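Ice-binding protein 1 (Shewanella frigidimarina, PDB 6BG8) adsorbs the bacterium onto ice and inhibits the growth of ice crystals, this chain being its C-terminal DUF3494 domain. Local coordinates at residues Met16-Ile30 and Leu220-Val234. Sequence-based numbering, arbitrary orientation.
Sequences MLASQAITTTSGSAI and LFAVTDQVTLDANAV
Met16-Ala18 runs parallel to Leu220-Ala222, their short axes 4.7 Å apart at closest approach and 1° from parallel; the pairing resumes at Ile22 with Val227 and Ala29 with Ala233, so two coils of a beta-solenoid, distant in sequence, lie one on the other. The register slips by one residue at the first corner, where Gln20 N donates to Asp225 O (2.7 Å), and slips back at the second.

Inside the coil, Met16 and Leu229 meet tip to tip from different faces of the solenoid, SD of Met16 lying 3.8 Å from CD1 of Leu229. The bend at the end of the methionine (chi3 -54°) turns its CE aside, a little further from that methyl than SD. Ile30 CD1 approaches the same Leu229 CD1 at 4.0 Å, so Leu229 touches both the first and the last strand of 16-30, through Met16 and Ile30. Opposite this core, Leu17 CB packs obliquely on Phe221 CD1, 3.5 Å away.

At the second corner the buried Ser28 OG accepts from Asn232 N (3.0 Å) and donates to Thr24 OG1, which donates in turn to Thr25 O; this relay ties the turn to its neighbour. Thr25 OG1 donates to Asp230 OD1 (2.8 Å) on its anti side, 35° out of the carboxylate plane. On the outward face Thr23 and Thr228 lie side by side, and a water bonded to Thr23 OG1 donates to Leu229 O.

Asp230 OD2 is hydrogen-bonded to OG1 of Thr212, probably an ice-binding residue. Strand 208-210 flanks 226-229, with Val210 against Leu229; strand 34-37 borders 14-18, and helix 84-103 covers Leu17 and Phe221 through Leu95.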
loop_
_atom_site.group_PDB
_atom_site.type_symbol
_atom_site.label_atom_id
_atom_site.label_comp_id
_atom_site.label_asym_id
_atom_site.label_seq_id
_atom_site.Cartn_x
_atom_site.Cartn_y
_atom_site.Cartn_z
ATOM N N MET A 16 3.721 -1.595 -5.278
ATOM C CA MET A 16 4.259 -0.382 -4.686
ATOM C C MET A 16 4.263 0.725 -5.724
ATOM O O MET A 16 4.619 0.500 -6.884
ATOM C CB MET A 16 5.679 -0.598 -4.156
ATOM C CG MET A 16 5.786 -1.745 -3.172
ATOM S SD MET A 16 7.426 -1.918 -2.436
ATOM C CE MET A 16 8.485 -2.002 -3.854
ATOM N N LEU A 17 3.882 1.920 -5.291
ATOM C CA LEU A 17 3.788 3.060 -6.195
ATOM C C LEU A 17 4.053 4.326 -5.402
ATOM O O LEU A 17 3.441 4.538 -4.352
ATOM C CB LEU A 17 2.402 3.122 -6.850
ATOM C CG LEU A 17 2.096 4.275 -7.814
ATOM C CD1 LEU A 17 2.879 4.119 -9.119
ATOM C CD2 LEU A 17 0.600 4.355 -8.105
ATOM N N ALA A 18 4.951 5.170 -5.903
ATOM C CA ALA A 18 5.312 6.385 -5.193
ATOM C C ALA A 18 5.494 7.529 -6.182
ATOM O O ALA A 18 5.772 7.321 -7.363
ATOM C CB ALA A 18 6.593 6.193 -4.369
ATOM N N SER A 19 5.328 8.750 -5.671
ATOM C CA SER A 19 5.603 9.941 -6.468
ATOM C C SER A 19 7.095 10.097 -6.746
ATOM O O SER A 19 7.500 10.359 -7.886
ATOM C CB SER A 19 5.066 11.179 -5.748
ATOM O OG SER A 19 5.551 12.368 -6.347
ATOM N N GLN A 20 7.935 9.958 -5.719
ATOM C CA GLN A 20 9.323 10.412 -5.814
ATOM C C GLN A 20 10.335 9.286 -5.920
ATOM O O GLN A 20 11.266 9.372 -6.726
ATOM C CB GLN A 20 9.685 11.274 -4.595
ATOM C CG GLN A 20 8.950 12.605 -4.524
ATOM C CD GLN A 20 9.248 13.479 -5.702
ATOM O OE1 GLN A 20 10.390 13.893 -5.899
ATOM N NE2 GLN A 20 8.217 13.785 -6.493
ATOM N N ALA A 21 10.184 8.230 -5.130
ATOM C CA ALA A 21 11.223 7.204 -5.076
ATOM C C ALA A 21 10.673 5.940 -4.438
ATOM O O ALA A 21 9.758 5.987 -3.611
ATOM C CB ALA A 21 12.451 7.683 -4.288
ATOM N N ILE A 22 11.248 4.811 -4.838
ATOM C CA ILE A 22 11.073 3.539 -4.144
ATOM C C ILE A 22 12.467 2.999 -3.885
ATOM O O ILE A 22 13.275 2.895 -4.818
ATOM C CB ILE A 22 10.241 2.531 -4.947
ATOM C CG1 ILE A 22 8.809 3.051 -5.116
ATOM C CG2 ILE A 22 10.231 1.177 -4.227
ATOM C CD1 ILE A 22 7.982 2.250 -6.108
ATOM N N THR A 23 12.770 2.703 -2.630
ATOM C CA THR A 23 14.104 2.256 -2.258
ATOM C C THR A 23 14.020 1.011 -1.392
ATOM O O THR A 23 13.013 0.758 -0.723
ATOM C CB THR A 23 14.889 3.338 -1.504
ATOM O OG1 THR A 23 14.401 3.453 -0.164
ATOM C CG2 THR A 23 14.795 4.689 -2.215
ATOM N N THR A 24 15.114 0.243 -1.402
ATOM C CA THR A 24 15.224 -0.936 -0.557
ATOM C C THR A 24 16.674 -1.139 -0.144
ATOM O O THR A 24 17.613 -0.815 -0.884
ATOM C CB THR A 24 14.717 -2.218 -1.240
ATOM O OG1 THR A 24 14.748 -3.301 -0.301
ATOM C CG2 THR A 24 15.608 -2.602 -2.420
ATOM N N THR A 25 16.838 -1.662 1.060
ATOM C CA THR A 25 18.075 -2.313 1.430
ATOM C C THR A 25 18.092 -3.720 0.837
ATOM O O THR A 25 17.125 -4.171 0.218
ATOM C CB THR A 25 18.206 -2.372 2.947
ATOM O OG1 THR A 25 17.196 -3.249 3.441
ATOM C CG2 THR A 25 17.999 -0.999 3.562
ATOM N N SER A 26 19.214 -4.414 0.998
ATOM C CA SER A 26 19.281 -5.762 0.459
ATOM C C SER A 26 18.331 -6.680 1.232
ATOM O O SER A 26 17.935 -6.393 2.363
ATOM C CB SER A 26 20.716 -6.289 0.519
ATOM O OG SER A 26 21.122 -6.439 1.861
ATOM N N GLY A 27 17.939 -7.777 0.594
ATOM C CA GLY A 27 17.161 -8.801 1.262
ATOM C C GLY A 27 15.662 -8.721 1.093
ATOM O O GLY A 27 14.940 -9.453 1.792
ATOM N N SER A 28 15.168 -7.870 0.203
ATOM C CA SER A 28 13.739 -7.722 -0.035
ATOM C C SER A 28 13.281 -8.679 -1.132
ATOM O O SER A 28 14.062 -9.105 -1.991
ATOM C CB SER A 28 13.389 -6.277 -0.433
ATOM O OG SER A 28 13.495 -5.382 0.659
ATOM N N ALA A 29 11.993 -9.019 -1.089
ATOM C CA ALA A 29 11.379 -9.902 -2.079
ATOM C C ALA A 29 9.958 -9.424 -2.319
ATOM O O ALA A 29 9.108 -9.563 -1.432
ATOM C CB ALA A 29 11.373 -11.353 -1.600
ATOM N N ILE A 30 9.688 -8.885 -3.512
ATOM C CA ILE A 30 8.367 -8.373 -3.872
ATOM C C ILE A 30 7.759 -9.303 -4.914
ATOM O O ILE A 30 8.458 -9.770 -5.819
ATOM C CB ILE A 30 8.446 -6.922 -4.387
ATOM C CG1 ILE A 30 9.196 -6.046 -3.377
ATOM C CG2 ILE A 30 7.051 -6.351 -4.646
ATOM C CD1 ILE A 30 10.340 -5.289 -3.972
ATOM N N LEU A 220 1.498 -0.763 -1.257
ATOM C CA LEU A 220 2.150 0.371 -0.596
ATOM C C LEU A 220 2.190 1.565 -1.546
ATOM O O LEU A 220 2.930 1.545 -2.531
ATOM C CB LEU A 220 3.559 -0.009 -0.146
ATOM C CG LEU A 220 3.599 -1.218 0.798
ATOM C CD1 LEU A 220 5.026 -1.661 1.059
ATOM C CD2 LEU A 220 2.868 -0.899 2.113
ATOM N N PHE A 221 1.411 2.608 -1.241
ATOM C CA PHE A 221 1.325 3.819 -2.051
ATOM C C PHE A 221 1.816 5.011 -1.240
ATOM O O PHE A 221 1.348 5.234 -0.118
ATOM C CB PHE A 221 -0.119 4.110 -2.505
ATOM C CG PHE A 221 -0.719 3.057 -3.399
ATOM C CD1 PHE A 221 -0.414 3.019 -4.746
ATOM C CD2 PHE A 221 -1.636 2.141 -2.899
ATOM C CE1 PHE A 221 -0.979 2.060 -5.573
ATOM C CE2 PHE A 221 -2.200 1.176 -3.723
ATOM C CZ PHE A 221 -1.873 1.139 -5.062
ATOM N N ALA A 222 2.721 5.801 -1.823
ATOM C CA ALA A 222 3.120 7.088 -1.260
ATOM C C ALA A 222 2.710 8.161 -2.262
ATOM O O ALA A 222 3.300 8.262 -3.342
ATOM C CB ALA A 222 4.622 7.123 -0.967
ATOM N N VAL A 223 1.685 8.947 -1.922
ATOM C CA VAL A 223 1.074 9.827 -2.918
ATOM C C VAL A 223 2.030 10.939 -3.333
ATOM O O VAL A 223 2.105 11.288 -4.517
ATOM C CB VAL A 223 -0.258 10.392 -2.398
ATOM C CG1 VAL A 223 -0.857 11.353 -3.432
ATOM C CG2 VAL A 223 -1.236 9.255 -2.091
ATOM N N THR A 224 2.760 11.531 -2.381
ATOM C CA THR A 224 3.612 12.668 -2.698
ATOM C C THR A 224 5.093 12.447 -2.440
ATOM O O THR A 224 5.894 13.295 -2.845
ATOM C CB THR A 224 3.183 13.933 -1.931
ATOM O OG1 THR A 224 3.425 13.770 -0.525
ATOM C CG2 THR A 224 1.718 14.231 -2.170
ATOM N N ASP A 225 5.493 11.354 -1.794
ATOM C CA ASP A 225 6.922 11.159 -1.585
ATOM C C ASP A 225 7.340 9.740 -1.951
ATOM O O ASP A 225 7.308 9.383 -3.130
ATOM C CB ASP A 225 7.318 11.504 -0.149
ATOM C CG ASP A 225 8.825 11.656 0.021
ATOM O OD1 ASP A 225 9.541 11.735 -1.006
ATOM O OD2 ASP A 225 9.293 11.670 1.178
ATOM N N GLN A 226 7.700 8.912 -0.966
ATOM C CA GLN A 226 8.491 7.727 -1.266
ATOM C C GLN A 226 7.985 6.507 -0.505
ATOM O O GLN A 226 7.381 6.610 0.561
ATOM C CB GLN A 226 9.970 7.944 -0.919
ATOM C CG GLN A 226 10.211 8.168 0.567
ATOM C CD GLN A 226 11.669 8.388 0.898
ATOM O OE1 GLN A 226 12.536 8.248 0.036
ATOM N NE2 GLN A 226 11.949 8.751 2.148
ATOM N N VAL A 227 8.296 5.336 -1.047
ATOM C CA VAL A 227 8.148 4.078 -0.325
ATOM C C VAL A 227 9.545 3.531 -0.077
ATOM O O VAL A 227 10.319 3.351 -1.024
ATOM C CB VAL A 227 7.306 3.056 -1.103
ATOM C CG1 VAL A 227 7.225 1.752 -0.315
ATOM C CG2 VAL A 227 5.904 3.587 -1.395
ATOM N N THR A 228 9.875 3.260 1.180
ATOM C CA THR A 228 11.173 2.678 1.506
ATOM C C THR A 228 10.978 1.317 2.153
ATOM O O THR A 228 10.096 1.142 2.996
ATOM C CB THR A 228 12.008 3.587 2.431
ATOM O OG1 THR A 228 11.447 3.610 3.753
ATOM C CG2 THR A 228 12.074 4.991 1.867
ATOM N N LEU A 229 11.798 0.359 1.724
ATOM C CA LEU A 229 11.843 -0.993 2.259
ATOM C C LEU A 229 13.178 -1.255 2.936
ATOM O O LEU A 229 14.215 -0.724 2.535
ATOM C CB LEU A 229 11.664 -2.044 1.164
ATOM C CG LEU A 229 10.444 -1.983 0.261
ATOM C CD1 LEU A 229 10.429 -3.250 -0.581
ATOM C CD2 LEU A 229 9.183 -1.862 1.119
ATOM N N ASP A 230 13.139 -2.109 3.948
ATOM C CA ASP A 230 14.330 -2.622 4.617
ATOM C C ASP A 230 14.128 -4.136 4.735
ATOM O O ASP A 230 13.504 -4.615 5.687
ATOM C CB ASP A 230 14.529 -1.937 5.966
ATOM C CG ASP A 230 15.810 -2.364 6.666
ATOM O OD1 ASP A 230 16.553 -3.222 6.126
ATOM O OD2 ASP A 230 16.072 -1.831 7.763
ATOM N N ALA A 231 14.627 -4.879 3.746
ATOM C CA ALA A 231 14.609 -6.344 3.763
ATOM C C ALA A 231 13.208 -6.898 4.035
ATOM O O ALA A 231 12.977 -7.639 4.992
ATOM C CB ALA A 231 15.607 -6.881 4.798
ATOM N N ASN A 232 12.264 -6.540 3.163
ATOM C CA ASN A 232 10.869 -6.894 3.370
ATOM C C ASN A 232 10.386 -7.876 2.318
ATOM O O ASN A 232 10.786 -7.817 1.157
ATOM C CB ASN A 232 9.970 -5.661 3.319
ATOM C CG ASN A 232 10.403 -4.598 4.284
ATOM O OD1 ASN A 232 10.722 -3.477 3.887
ATOM N ND2 ASN A 232 10.436 -4.945 5.566
ATOM N N ALA A 233 9.492 -8.758 2.739
ATOM C CA ALA A 233 8.706 -9.561 1.815
ATOM C C ALA A 233 7.383 -8.847 1.577
ATOM O O ALA A 233 6.585 -8.689 2.504
ATOM C CB ALA A 233 8.467 -10.962 2.371
ATOM N N VAL A 234 7.143 -8.432 0.338
ATOM C CA VAL A 234 5.937 -7.702 -0.027
ATOM C C VAL A 234 5.201 -8.511 -1.081
ATOM O O VAL A 234 5.753 -8.794 -2.150
ATOM C CB VAL A 234 6.264 -6.296 -0.548
ATOM C CG1 VAL A 234 4.983 -5.569 -0.939
ATOM C CG2 VAL A 234 7.050 -5.519 0.498
HETATM O O HOH W 1 15.244 1.764 1.706
#